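Long-range contact in spindle pole body component (Chaetomium thermophilum, PDB 6L82), which probably binds gamma-tubulin and microtubule minus ends as a subunit of the gamma-tubulin ring complex, represented here by its N-terminal fragment: residues A[8-20]-A[34-46]. Sequence-based numbering, arbitrary orientation.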
ATOM      1  N   PHE A   8       0.474  18.891  -7.491  1.00 51.58           N
ATOM      2  CA  PHE A   8       0.613  17.594  -6.834  1.00 49.22           C
ATOM      3  C   PHE A   8      -0.706  17.150  -6.220  1.00 46.08           C
ATOM      4  O   PHE A   8      -1.122  15.996  -6.376  1.00 40.73           O
ATOM      5  CB  PHE A   8       1.705  17.647  -5.768  1.00 47.16           C
ATOM      6  CG  PHE A   8       1.941  16.336  -5.067  1.00 45.29           C
ATOM      7  CD1 PHE A   8       2.408  15.237  -5.771  1.00 45.82           C
ATOM      8  CD2 PHE A   8       1.729  16.212  -3.695  1.00 47.91           C
ATOM      9  CE1 PHE A   8       2.648  14.022  -5.131  1.00 43.06           C
ATOM     10  CE2 PHE A   8       1.965  14.999  -3.037  1.00 44.45           C
ATOM     11  CZ  PHE A   8       2.426  13.905  -3.758  1.00 49.65           C
ATOM     12  N   LEU A   9      -1.388  18.056  -5.521  1.00 44.01           N
ATOM     13  CA  LEU A   9      -2.655  17.668  -4.914  1.00 51.45           C
ATOM     14  C   LEU A   9      -3.716  17.382  -5.975  1.00 42.04           C
ATOM     15  O   LEU A   9      -4.433  16.383  -5.876  1.00 40.85           O
ATOM     16  CB  LEU A   9      -3.121  18.733  -3.917  1.00 52.44           C
ATOM     17  CG  LEU A   9      -2.490  18.655  -2.506  1.00 62.65           C
ATOM     18  CD1 LEU A   9      -2.533  17.244  -1.936  1.00 60.06           C
ATOM     19  CD2 LEU A   9      -1.067  19.158  -2.476  1.00 69.39           C
ATOM     20  N   ALA A  10      -3.806  18.220  -7.016  1.00 30.55           N
ATOM     21  CA  ALA A  10      -4.763  17.964  -8.091  1.00 35.30           C
ATOM     22  C   ALA A  10      -4.576  16.581  -8.700  1.00 42.27           C
ATOM     23  O   ALA A  10      -5.552  15.945  -9.113  1.00 42.54           O
ATOM     24  CB  ALA A  10      -4.629  19.024  -9.187  1.00 41.22           C
ATOM     25  N   GLN A  11      -3.331  16.108  -8.767  1.00 44.13           N
ATOM     26  CA  GLN A  11      -2.985  14.835  -9.382  1.00 38.30           C
ATOM     27  C   GLN A  11      -3.310  13.652  -8.490  1.00 44.76           C
ATOM     28  O   GLN A  11      -3.503  12.539  -8.992  1.00 57.75           O
ATOM     29  CB  GLN A  11      -1.498  14.864  -9.735  1.00 36.26           C
ATOM     30  CG  GLN A  11      -0.799  13.556  -9.916  1.00 52.52           C
ATOM     31  CD  GLN A  11       0.682  13.770 -10.125  1.00 67.66           C
ATOM     32  OE1 GLN A  11       1.474  12.836 -10.049  1.00 75.39           O
ATOM     33  NE2 GLN A  11       1.064  15.016 -10.400  1.00 69.85           N
ATOM     34  N   LEU A  12      -3.382  13.869  -7.189  1.00 36.95           N
ATOM     35  CA  LEU A  12      -3.663  12.800  -6.248  1.00 37.25           C
ATOM     36  C   LEU A  12      -5.145  12.688  -5.925  1.00 41.28           C
ATOM     37  O   LEU A  12      -5.560  11.690  -5.316  1.00 43.30           O
ATOM     38  CB  LEU A  12      -2.870  13.029  -4.957  1.00 38.30           C
ATOM     39  CG  LEU A  12      -1.535  12.306  -4.754  1.00 44.97           C
ATOM     40  CD1 LEU A  12      -0.592  12.495  -5.927  1.00 41.37           C
ATOM     41  CD2 LEU A  12      -0.890  12.801  -3.451  1.00 53.65           C
ATOM     42  N   GLY A  13      -5.935  13.680  -6.344  1.00 38.96           N
ATOM     43  CA  GLY A  13      -7.318  13.782  -5.900  1.00 42.37           C
ATOM     44  C   GLY A  13      -8.147  12.557  -6.232  1.00 42.42           C
ATOM     45  O   GLY A  13      -8.790  11.975  -5.356  1.00 44.94           O
ATOM     46  N   ALA A  14      -8.135  12.142  -7.501  1.00 34.51           N
ATOM     47  CA  ALA A  14      -8.916  10.974  -7.900  1.00 38.02           C
ATOM     48  C   ALA A  14      -8.413   9.705  -7.222  1.00 35.13           C
ATOM     49  O   ALA A  14      -9.205   8.810  -6.903  1.00 28.98           O
ATOM     50  CB  ALA A  14      -8.889  10.805  -9.423  1.00 28.05           C
ATOM     51  N   LEU A  15      -7.096   9.595  -7.034  1.00 32.82           N
ATOM     52  CA  LEU A  15      -6.532   8.420  -6.384  1.00 32.17           C
ATOM     53  C   LEU A  15      -6.831   8.408  -4.886  1.00 36.26           C
ATOM     54  O   LEU A  15      -7.030   7.334  -4.302  1.00 38.64           O
ATOM     55  CB  LEU A  15      -5.022   8.347  -6.637  1.00 27.26           C
ATOM     56  CG  LEU A  15      -4.545   8.104  -8.068  1.00 34.60           C
ATOM     57  CD1 LEU A  15      -3.095   8.509  -8.233  1.00 27.76           C
ATOM     58  CD2 LEU A  15      -4.763   6.631  -8.511  1.00 22.89           C
ATOM     59  N   ALA A  16      -6.822   9.578  -4.230  1.00 35.47           N
ATOM     60  CA  ALA A  16      -7.204   9.619  -2.816  1.00 33.15           C
ATOM     61  C   ALA A  16      -8.629   9.126  -2.643  1.00 32.83           C
ATOM     62  O   ALA A  16      -8.917   8.338  -1.737  1.00 31.32           O
ATOM     63  CB  ALA A  16      -7.058  11.035  -2.252  1.00 22.95           C
ATOM     64  N   ASP A  17      -9.525   9.568  -3.529  1.00 25.69           N
ATOM     65  CA  ASP A  17     -10.890   9.041  -3.607  1.00 40.86           C
ATOM     66  C   ASP A  17     -10.912   7.524  -3.745  1.00 36.43           C
ATOM     67  O   ASP A  17     -11.732   6.847  -3.113  1.00 28.79           O
ATOM     68  CB  ASP A  17     -11.645   9.653  -4.801  1.00 48.09           C
ATOM     69  CG  ASP A  17     -12.090  11.085  -4.580  1.00 71.98           C
ATOM     70  OD1 ASP A  17     -11.878  11.925  -5.485  1.00 83.99           O
ATOM     71  OD2 ASP A  17     -12.745  11.357  -3.553  1.00 79.70           O
ATOM     72  N   ASP A  18     -10.098   6.977  -4.659  1.00 35.13           N
ATOM     73  CA  ASP A  18     -10.047   5.523  -4.825  1.00 26.91           C
ATOM     74  C   ASP A  18      -9.624   4.859  -3.533  1.00 30.35           C
ATOM     75  O   ASP A  18     -10.217   3.858  -3.111  1.00 37.90           O
ATOM     76  CB  ASP A  18      -9.090   5.120  -5.951  1.00 26.50           C
ATOM     77  CG  ASP A  18      -9.424   5.775  -7.293  1.00 36.00           C
ATOM     78  OD1 ASP A  18     -10.550   6.294  -7.461  1.00 35.77           O
ATOM     79  OD2 ASP A  18      -8.561   5.718  -8.196  1.00 42.46           O
ATOM     80  N   LEU A  19      -8.599   5.413  -2.880  1.00 21.48           N
ATOM     81  CA  LEU A  19      -8.075   4.791  -1.675  1.00 22.36           C
ATOM     82  C   LEU A  19      -9.158   4.746  -0.609  1.00 36.97           C
ATOM     83  O   LEU A  19      -9.409   3.702   0.002  1.00 30.74           O
ATOM     84  CB  LEU A  19      -6.844   5.559  -1.187  1.00 27.32           C
ATOM     85  CG  LEU A  19      -5.839   4.783  -0.335  1.00 38.06           C
ATOM     86  CD1 LEU A  19      -5.288   3.583  -1.124  1.00 37.95           C
ATOM     87  CD2 LEU A  19      -4.695   5.679   0.151  1.00 31.34           C
ATOM     88  N   VAL A  20      -9.872   5.856  -0.437  1.00 38.83           N
ATOM     89  CA  VAL A  20     -10.954   5.893   0.533  1.00 36.77           C
ATOM     90  C   VAL A  20     -12.038   4.893   0.153  1.00 38.60           C
ATOM     91  O   VAL A  20     -12.430   4.039   0.955  1.00 39.73           O
ATOM     92  CB  VAL A  20     -11.497   7.323   0.637  1.00 31.88           C
ATOM     93  CG1 VAL A  20     -12.837   7.336   1.370  1.00 30.94           C
ATOM     94  CG2 VAL A  20     -10.437   8.211   1.299  1.00 23.08           C
ATOM     95  N   ARG A  34     -16.758  10.692   3.698  1.00 48.35           N
ATOM     96  CA  ARG A  34     -15.886  10.494   2.540  1.00 56.02           C
ATOM     97  C   ARG A  34     -15.042  11.732   2.250  1.00 46.44           C
ATOM     98  O   ARG A  34     -13.858  11.620   1.920  1.00 48.23           O
ATOM     99  CB  ARG A  34     -16.710  10.092   1.309  1.00 65.69           C
ATOM    100  CG  ARG A  34     -17.780   9.048   1.602  1.00 75.53           C
ATOM    101  CD  ARG A  34     -17.122   7.783   2.132  1.00 83.59           C
ATOM    102  NE  ARG A  34     -18.053   6.892   2.818  1.00 89.14           N
ATOM    103  CZ  ARG A  34     -17.672   5.852   3.555  1.00 85.58           C
ATOM    104  NH1 ARG A  34     -16.386   5.577   3.708  1.00 74.56           N
ATOM    105  NH2 ARG A  34     -18.575   5.098   4.160  1.00 90.31           N
ATOM    106  N   ASP A  35     -15.616  12.925   2.379  1.00 35.67           N
ATOM    107  CA  ASP A  35     -14.797  14.105   2.133  1.00 39.55           C
ATOM    108  C   ASP A  35     -13.753  14.306   3.236  1.00 48.33           C
ATOM    109  O   ASP A  35     -12.692  14.897   2.988  1.00 50.45           O
ATOM    110  CB  ASP A  35     -15.696  15.329   1.981  1.00 56.72           C
ATOM    111  CG  ASP A  35     -15.291  16.206   0.805  1.00 74.23           C
ATOM    112  OD1 ASP A  35     -14.079  16.222   0.483  1.00 88.24           O
ATOM    113  OD2 ASP A  35     -16.172  16.876   0.208  1.00 60.31           O
ATOM    114  N   ALA A  36     -14.008  13.798   4.446  1.00 40.88           N
ATOM    115  CA  ALA A  36     -13.042  13.999   5.523  1.00 44.97           C
ATOM    116  C   ALA A  36     -11.879  13.022   5.406  1.00 39.31           C
ATOM    117  O   ALA A  36     -10.723  13.402   5.636  1.00 39.80           O
ATOM    118  CB  ALA A  36     -13.730  13.872   6.886  1.00 33.25           C
ATOM    119  N   CYS A  37     -12.172  11.768   5.035  1.00 34.33           N
ATOM    120  CA  CYS A  37     -11.124  10.787   4.772  1.00 32.91           C
ATOM    121  C   CYS A  37     -10.241  11.230   3.614  1.00 33.68           C
ATOM    122  O   CYS A  37      -9.015  11.065   3.636  1.00 31.96           O
ATOM    123  CB  CYS A  37     -11.753   9.427   4.467  1.00 34.35           C
ATOM    124  SG  CYS A  37     -12.607   8.628   5.852  1.00 40.16           S
ATOM    125  N   ARG A  38     -10.846  11.801   2.588  1.00 36.46           N
ATOM    126  CA  ARG A  38     -10.071  12.193   1.424  1.00 41.21           C
ATOM    127  C   ARG A  38      -9.175  13.384   1.724  1.00 37.57           C
ATOM    128  O   ARG A  38      -8.020  13.437   1.288  1.00 36.66           O
ATOM    129  CB  ARG A  38     -11.016  12.507   0.287  1.00 51.96           C
ATOM    130  CG  ARG A  38     -10.474  13.444  -0.603  1.00 65.42           C
ATOM    131  CD  ARG A  38     -10.862  13.048  -1.957  1.00 76.21           C
ATOM    132  NE  ARG A  38     -10.338  13.757  -2.954  1.00 77.63           N
ATOM    133  CZ  ARG A  38     -10.821  14.806  -3.340  1.00 74.39           C
ATOM    134  NH1 ARG A  38     -11.804  15.274  -2.782  1.00 60.47           N
ATOM    135  NH2 ARG A  38     -10.313  15.418  -4.281  1.00 85.35           N
ATOM    136  N   ASP A  39      -9.708  14.378   2.428  1.00 31.98           N
ATOM    137  CA  ASP A  39      -8.870  15.480   2.868  1.00 35.60           C
ATOM    138  C   ASP A  39      -7.733  14.977   3.751  1.00 41.07           C
ATOM    139  O   ASP A  39      -6.588  15.434   3.624  1.00 40.30           O
ATOM    140  CB  ASP A  39      -9.732  16.515   3.600  1.00 40.54           C
ATOM    141  CG  ASP A  39      -8.912  17.522   4.351  1.00 46.64           C
ATOM    142  OD1 ASP A  39      -8.424  18.472   3.701  1.00 51.21           O
ATOM    143  OD2 ASP A  39      -8.739  17.353   5.583  1.00 51.32           O
ATOM    144  N   PHE A  40      -8.024  14.015   4.638  1.00 35.58           N
ATOM    145  CA  PHE A  40      -6.968  13.422   5.456  1.00 26.83           C
ATOM    146  C   PHE A  40      -5.882  12.794   4.595  1.00 33.38           C
ATOM    147  O   PHE A  40      -4.695  12.868   4.939  1.00 30.83           O
ATOM    148  CB  PHE A  40      -7.541  12.372   6.407  1.00 25.96           C
ATOM    149  CG  PHE A  40      -6.525  11.364   6.867  1.00 34.41           C
ATOM    150  CD1 PHE A  40      -5.529  11.718   7.760  1.00 36.02           C
ATOM    151  CD2 PHE A  40      -6.555  10.068   6.392  1.00 35.00           C
ATOM    152  CE1 PHE A  40      -4.594  10.799   8.170  1.00 42.63           C
ATOM    153  CE2 PHE A  40      -5.627   9.158   6.811  1.00 35.25           C
ATOM    154  CZ  PHE A  40      -4.645   9.522   7.697  1.00 40.28           C
ATOM    155  N   VAL A  41      -6.261  12.152   3.481  1.00 31.71           N
ATOM    156  CA  VAL A  41      -5.247  11.445   2.694  1.00 36.74           C
ATOM    157  C   VAL A  41      -4.330  12.441   1.995  1.00 38.34           C
ATOM    158  O   VAL A  41      -3.103  12.279   1.981  1.00 41.05           O
ATOM    159  CB  VAL A  41      -5.889  10.490   1.674  1.00 33.65           C
ATOM    160  CG1 VAL A  41      -4.807   9.931   0.781  1.00 26.64           C
ATOM    161  CG2 VAL A  41      -6.628   9.381   2.367  1.00 31.15           C
ATOM    162  N   LEU A  42      -4.908  13.488   1.414  1.00 30.84           N
ATOM    163  CA  LEU A  42      -4.110  14.487   0.713  1.00 39.51           C
ATOM    164  C   LEU A  42      -3.223  15.261   1.672  1.00 45.74           C
ATOM    165  O   LEU A  42      -2.080  15.597   1.337  1.00 47.77           O
ATOM    166  CB  LEU A  42      -5.028  15.436  -0.041  1.00 40.36           C
ATOM    167  CG  LEU A  42      -5.764  14.754  -1.190  1.00 42.12           C
ATOM    168  CD1 LEU A  42      -6.968  15.586  -1.566  1.00 42.74           C
ATOM    169  CD2 LEU A  42      -4.820  14.601  -2.339  1.00 37.18           C
ATOM    170  N   ARG A  43      -3.732  15.548   2.870  1.00 42.04           N
ATOM    171  CA  ARG A  43      -2.936  16.262   3.860  1.00 51.93           C
ATOM    172  C   ARG A  43      -1.759  15.415   4.349  1.00 48.52           C
ATOM    173  O   ARG A  43      -0.638  15.921   4.480  1.00 46.40           O
ATOM    174  CB  ARG A  43      -3.825  16.689   5.027  1.00 56.74           C
ATOM    175  CG  ARG A  43      -3.580  18.105   5.499  1.00 59.02           C
ATOM    176  CD  ARG A  43      -4.135  18.303   6.905  1.00 65.02           C
ATOM    177  NE  ARG A  43      -5.583  18.419   6.900  1.00 74.53           N
ATOM    178  CZ  ARG A  43      -6.291  18.881   7.929  1.00 79.69           C
ATOM    179  NH1 ARG A  43      -5.674  19.267   9.044  1.00 65.77           N
ATOM    180  NH2 ARG A  43      -7.617  18.969   7.847  1.00 85.63           N
ATOM    181  N   SER A  44      -1.982  14.123   4.611  1.00 39.87           N
ATOM    182  CA  SER A  44      -0.896  13.292   5.138  1.00 45.14           C
ATOM    183  C   SER A  44       0.247  13.132   4.139  1.00 51.45           C
ATOM    184  O   SER A  44       1.411  13.066   4.542  1.00 54.40           O
ATOM    185  CB  SER A  44      -1.419  11.912   5.540  1.00 37.08           C
ATOM    186  OG  SER A  44      -2.580  12.040   6.342  1.00 43.60           O
ATOM    187  N   LEU A  45      -0.053  13.072   2.840  1.00 54.40           N
ATOM    188  CA  LEU A  45       0.976  12.832   1.834  1.00 56.54           C
ATOM    189  C   LEU A  45       1.554  14.103   1.218  1.00 75.16           C
ATOM    190  O   LEU A  45       2.513  14.006   0.443  1.00 81.68           O
ATOM    191  CB  LEU A  45       0.415  11.956   0.713  1.00 42.55           C
ATOM    192  CG  LEU A  45      -0.402  10.727   1.107  1.00 37.58           C
ATOM    193  CD1 LEU A  45      -1.049  10.154  -0.140  1.00 43.62           C
ATOM    194  CD2 LEU A  45       0.477   9.680   1.782  1.00 28.50           C
ATOM    195  N   ARG A  46       1.004  15.274   1.538  1.00 82.00           N
ATOM    196  CA  ARG A  46       1.371  16.539   0.897  1.00 87.81           C
ATOM    197  C   ARG A  46       2.879  16.756   0.797  1.00 92.24           C
ATOM    198  O   ARG A  46       3.416  16.918  -0.300  1.00 94.64           O
ATOM    199  CB  ARG A  46       0.734  17.710   1.655  1.00 91.05           C
ATOM    200  CG  ARG A  46      -0.230  18.543   0.824  1.00 92.66           C
ATOM    201  CD  ARG A  46      -1.269  19.263   1.691  1.00 97.07           C
ATOM    202  NE  ARG A  46      -0.671  20.096   2.731  1.00100.44           N
ATOM    203  CZ  ARG A  46      -1.366  20.844   3.584  1.00103.77           C
ATOM    204  NH1 ARG A  46      -2.690  20.870   3.523  1.00105.60           N
ATOM    205  NH2 ARG A  46      -0.737  21.571   4.497  1.00105.12           N
TER
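V20 and L42 are the two knobs of a splayed helical hairpin with knobs-into-holes packing, in which helix 5-23 and helix 31-45 of this all-helical N-terminal fragment of GCP5 pack with short-segment axes 9.0 Å apart and N-to-C directions 123° from one another. V20 drops into the hollow framed by R34, C37, R38 and V41; both its methyls lean on C37, with CG2 3.6 Å from C37 CB. From the other helix, L42 enters the hollow of L9, L12, G13 and A16. The L9 and L42 side chains lie alongside one another and point in opposing directions, bringing L9 CD1 to 3.5 Å from L42 CD2, and the same L42 methyl rests against L12 CB. Between the two knobs the backbones are nearest by CA, A16 CA and R38 CA being 5.7 Å apart, and the small A16 CB meets V41 CG1 at 3.9 Å. At the hairpin's end L9 CD2 lies against R46 CG, although R46 is poorly ordered.

R38 runs along one flank. Its CG stands anti to the backbone N (chi1 152°) and the chain bends at chi2, laying the guanidinium beside G13, whose lack of a side chain leaves room for NH2. D17 OD1 lies over one guanidinium face, toward its rim, with the carboxylate and guanidinium planes 25° apart, so the salt bridge is one of charge alone, with no N-H aimed at the carboxylate. An alanine in place of R38 would probably deprive D17 of its positive partner across this contact and uncover the flank of G13. The single hydrogen bond between the segments is weak: R38 NE reaches G13 O at 3.4 Å.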